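Local atomic coordinates of acetyltransferase, GNAT family (Colwellia psychrerythraea, PDB entry 3IWG), a protein that probably transfers an acyl group from a coenzyme A thioester to an acceptor that is not known, as members of the GNAT acetyltransferase family do. Residues D209-I213 with V227-T232; Y172-L176 with A194-R198. All blocks are in the same frame, centred on the assembly; numbering follows the deposited sequence.

Interaction 1: residues D209-I213 with V227-T232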
# COMPACT_ATOMS: atom_id res chain seq x y z
N ASP A 209 0.39 2.31 -17.94
CA ASP A 209 -0.86 1.61 -17.78
C ASP A 209 -1.82 2.57 -17.07
O ASP A 209 -1.57 2.98 -15.93
CB ASP A 209 -0.58 0.38 -16.93
CG ASP A 209 -1.75 -0.61 -16.84
OD1 ASP A 209 -2.81 -0.49 -17.52
OD2 ASP A 209 -1.58 -1.58 -16.08
N LEU A 210 -2.91 2.94 -17.75
CA LEU A 210 -3.83 3.96 -17.25
C LEU A 210 -5.07 3.39 -16.58
O LEU A 210 -5.57 2.35 -16.95
CB LEU A 210 -4.26 4.87 -18.40
CG LEU A 210 -3.14 5.32 -19.32
CD1 LEU A 210 -3.66 6.25 -20.44
CD2 LEU A 210 -1.96 5.95 -18.55
N GLY A 211 -5.56 4.08 -15.56
CA GLY A 211 -6.86 3.77 -14.94
C GLY A 211 -7.55 5.07 -14.58
O GLY A 211 -6.92 6.11 -14.46
N MSE A 212 -8.87 5.02 -14.47
CA MSE A 212 -9.63 6.15 -14.03
C MSE A 212 -10.88 5.73 -13.24
O MSE A 212 -11.41 4.63 -13.41
CB MSE A 212 -10.14 7.05 -15.16
CG MSE A 212 -9.78 6.69 -16.56
SE MSE A 212 -10.97 5.43 -17.39
CE MSE A 212 -10.15 3.74 -17.04
N ILE A 213 -11.33 6.66 -12.39
CA ILE A 213 -12.62 6.57 -11.74
C ILE A 213 -13.33 7.90 -11.90
O ILE A 213 -12.81 8.95 -11.50
CB ILE A 213 -12.48 6.32 -10.20
CG1 ILE A 213 -11.65 5.07 -9.88
CG2 ILE A 213 -13.85 6.24 -9.59
CD1 ILE A 213 -11.27 4.94 -8.27
N VAL A 227 -10.20 12.38 -19.19
CA VAL A 227 -9.21 11.98 -18.20
C VAL A 227 -8.18 11.12 -18.91
O VAL A 227 -6.98 11.34 -18.79
CB VAL A 227 -9.85 11.22 -17.01
CG1 VAL A 227 -8.82 10.63 -16.12
CG2 VAL A 227 -10.71 12.16 -16.22
N LEU A 228 -8.67 10.17 -19.67
CA LEU A 228 -7.81 9.30 -20.45
C LEU A 228 -6.93 10.14 -21.41
O LEU A 228 -5.73 9.90 -21.53
CB LEU A 228 -8.66 8.30 -21.21
CG LEU A 228 -9.16 7.16 -20.34
CD1 LEU A 228 -10.18 6.33 -21.12
CD2 LEU A 228 -7.98 6.27 -19.99
N THR A 229 -7.51 11.16 -22.03
CA THR A 229 -6.75 12.00 -22.94
C THR A 229 -5.62 12.71 -22.20
O THR A 229 -4.51 12.76 -22.69
CB THR A 229 -7.64 13.01 -23.67
OG1 THR A 229 -8.66 12.28 -24.37
CG2 THR A 229 -6.83 13.84 -24.66
N PHE A 230 -5.90 13.25 -21.01
CA PHE A 230 -4.84 13.89 -20.22
C PHE A 230 -3.74 12.89 -19.88
O PHE A 230 -2.57 13.17 -20.03
CB PHE A 230 -5.42 14.41 -18.91
CG PHE A 230 -4.41 15.02 -17.99
CD1 PHE A 230 -3.72 14.24 -17.10
CD2 PHE A 230 -4.18 16.38 -18.01
CE1 PHE A 230 -2.79 14.79 -16.25
CE2 PHE A 230 -3.24 16.94 -17.15
CZ PHE A 230 -2.56 16.15 -16.27
N LEU A 231 -4.17 11.74 -19.40
CA LEU A 231 -3.29 10.77 -18.87
C LEU A 231 -2.37 10.26 -19.99
O LEU A 231 -1.17 10.01 -19.74
CB LEU A 231 -4.10 9.62 -18.26
CG LEU A 231 -4.77 9.82 -16.89
CD1 LEU A 231 -5.55 8.59 -16.58
CD2 LEU A 231 -3.76 10.11 -15.77
N THR A 232 -2.92 10.12 -21.20
CA THR A 232 -2.14 9.74 -22.40
C THR A 232 -1.09 10.79 -22.73
O THR A 232 0.06 10.45 -23.04
CB THR A 232 -3.04 9.52 -23.69
OG1 THR A 232 -4.03 8.52 -23.45
CG2 THR A 232 -2.18 9.05 -24.89
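Leu228 O is gripped twice by Thr232, a residue that, like Leu228 itself, touches strand 209-213: Thr232 N donates the regular helical bond at 2.8 Å, and Thr232 OG1 adds a second at 2.9 Å, from above the carbonyl plane. A threonine thus suits a helix position beside apolar neighbours, because its hydroxyl is satisfied by the helix backbone while its side chain can still serve as packing surface. Leu210 CD1 lies against that hydroxyl, 3.8 Å from Thr232 OG1, the two side chains meeting at about a right angle. The same methyl also rests 4.0 Å from Leu231 CB. Two residues on along the strand, Met212, modelled as selenomethionine, meets Val227 and Leu228, one helical turn before Leu231 and Thr232. Its CB meets Val227 CG1 at 3.9 Å, and its CG stands equally far from Leu228 CG. Because the chain is bent at chi2 (86°) and chi3 (-93°), SE folds back alongside the leucine and touches its CG and CD1; a flexible, unbranched side chain suits such a fold-over. Between the two strand side chains, Leu231 CD1 reaches in to 3.5 Å from Gly211 O. No hydrogen bond joins the two segments; they meet through apolar packing and run nearly antiparallel (149°). These are the first strand and the helix of a beta-alpha-beta unit, and, as in GNAT enzymes generally, the turn between them probably binds the coenzyme A pyrophosphate. Helix 223-237 leads on to strand 241-247, the parallel neighbour of strand 207-214. Phe262 of strand 262-273 closes over Leu210 and Thr232, whereas Ile213 points to the other side of the sheet, against helix 151-162.

Interaction 2: residues Y172-L176 with A194-R198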
# COMPACT_ATOMS: atom_id res chain seq x y z
N TYR A 172 -2.44 1.65 -1.39
CA TYR A 172 -2.27 1.65 -2.86
C TYR A 172 -2.08 3.07 -3.39
O TYR A 172 -1.14 3.37 -4.14
CB TYR A 172 -3.48 1.04 -3.47
CG TYR A 172 -3.50 1.06 -4.95
CD1 TYR A 172 -2.90 0.04 -5.68
CD2 TYR A 172 -4.17 2.06 -5.63
CE1 TYR A 172 -2.91 0.09 -7.08
CE2 TYR A 172 -4.17 2.13 -7.00
CZ TYR A 172 -3.55 1.14 -7.72
OH TYR A 172 -3.59 1.18 -9.07
N TYR A 173 -2.93 3.96 -2.91
CA TYR A 173 -2.84 5.35 -3.27
C TYR A 173 -1.66 6.05 -2.64
O TYR A 173 -1.04 6.86 -3.28
CB TYR A 173 -4.16 6.06 -2.96
CG TYR A 173 -5.28 5.89 -3.95
CD1 TYR A 173 -5.04 5.64 -5.31
CD2 TYR A 173 -6.59 6.13 -3.55
CE1 TYR A 173 -6.12 5.56 -6.21
CE2 TYR A 173 -7.68 6.06 -4.46
CZ TYR A 173 -7.43 5.79 -5.77
OH TYR A 173 -8.51 5.75 -6.61
N GLY A 174 -1.27 5.69 -1.42
CA GLY A 174 -0.06 6.30 -0.82
C GLY A 174 1.17 6.04 -1.68
O GLY A 174 2.00 6.90 -1.97
N ASN A 175 1.27 4.80 -2.11
CA ASN A 175 2.32 4.42 -2.98
C ASN A 175 2.23 5.11 -4.34
O ASN A 175 3.24 5.56 -4.86
CB ASN A 175 2.29 2.92 -3.12
CG ASN A 175 3.47 2.39 -3.89
OD1 ASN A 175 3.29 1.82 -4.92
ND2 ASN A 175 4.69 2.57 -3.36
N LEU A 176 1.04 5.25 -4.93
CA LEU A 176 0.98 5.94 -6.23
C LEU A 176 1.40 7.42 -6.11
O LEU A 176 2.07 7.96 -6.98
CB LEU A 176 -0.40 5.84 -6.83
CG LEU A 176 -0.80 4.77 -7.88
CD1 LEU A 176 -0.05 3.45 -7.88
CD2 LEU A 176 -2.29 4.54 -7.80
N ALA A 194 -10.57 10.55 -10.70
CA ALA A 194 -9.19 10.23 -10.32
C ALA A 194 -8.55 9.50 -11.47
O ALA A 194 -9.17 8.59 -12.00
CB ALA A 194 -9.19 9.30 -9.10
N GLY A 195 -7.32 9.83 -11.82
CA GLY A 195 -6.64 9.16 -12.91
C GLY A 195 -5.31 8.63 -12.45
O GLY A 195 -4.63 9.26 -11.62
N GLU A 196 -4.92 7.49 -13.02
CA GLU A 196 -3.64 6.82 -12.77
C GLU A 196 -2.85 6.65 -14.08
O GLU A 196 -3.39 6.21 -15.08
CB GLU A 196 -3.89 5.45 -12.17
CG GLU A 196 -4.79 5.49 -10.96
CD GLU A 196 -5.00 4.13 -10.24
OE1 GLU A 196 -4.35 3.12 -10.59
OE2 GLU A 196 -5.82 4.10 -9.30
N CYS A 197 -1.58 7.04 -14.05
CA CYS A 197 -0.68 6.85 -15.15
C CYS A 197 0.55 6.10 -14.60
O CYS A 197 1.51 6.73 -14.14
CB CYS A 197 -0.27 8.21 -15.68
SG CYS A 197 0.84 8.18 -17.12
N ARG A 198 0.49 4.77 -14.64
CA ARG A 198 1.45 3.98 -13.89
C ARG A 198 2.57 3.49 -14.74
O ARG A 198 2.35 2.95 -15.81
CB ARG A 198 0.80 2.73 -13.38
CG ARG A 198 -0.44 2.92 -12.47
CD ARG A 198 -1.09 1.51 -12.34
NE ARG A 198 -2.49 1.69 -12.18
CZ ARG A 198 -3.46 1.28 -12.98
NH1 ARG A 198 -4.70 1.62 -12.63
NH2 ARG A 198 -3.24 0.49 -14.01
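Tyr172 and Glu196 tie helix 166-178 to strand 190-199 of the GNAT fold, approaching from opposite directions. With CG anti to the backbone N (chi1 176°), the phenol is carried off the helix toward the strand, and Tyr172 OH donates to Glu196 OE1 at 2.6 Å, on the syn side of the carboxylate. The glutamate is long enough to meet it: beyond CG its chain is extended (chi2 -176°). Arg198, two residues on, grips OE1 side-on with two nitrogens, NE at 2.8 Å and NH1 at 2.6 Å, forming a salt bridge in which OE1 lies in the guanidinium plane. Three donors therefore converge on one oxygen. The other, OE2, sits at the edges of both tyrosine rings, 3.4 Å from Tyr173 CE1 and as far from Tyr172 CE2, where the slightly positive ring hydrogens probably suit the carboxylate's charge. An alanine at Glu196 removes the shared acceptor and would probably leave the Tyr172 hydroxyl without its mate and the Arg198 guanidinium less firmly held, its pairing with Asp209 being long and weak. Tyr172 also stacks on Trp168 and packs against Gln171 of the second subunit, so the contact lies close to the dimer interface. Leu176 supplies an apolar wall for the acid, crossing it at about a right angle, with Leu176 CD2 3.7 Å from Glu196 CD.

How the interactions relate
Interactions 1 and 2 back onto neighbouring antiparallel strands, 207-214 and 190-199, joined by backbone hydrogen bonds, Glu196 N to Gly211 O (2.8 Å) and Ala194 N to Ile213 O. The helices lie on opposite sides of this pair: helix 223-237 in interaction 1, helix 166-178 in interaction 2. Their chemistry differs accordingly. Interaction 1 is partly buried and apolar, with its polar bonds kept inside the helix; interaction 2 is buried yet polar, built on a carboxylate and its donors, close to the second subunit. Side chains also bridge the two: Leu231 CD1 touches Glu196 O, and Ile213 CD1 packs on Tyr173 OH.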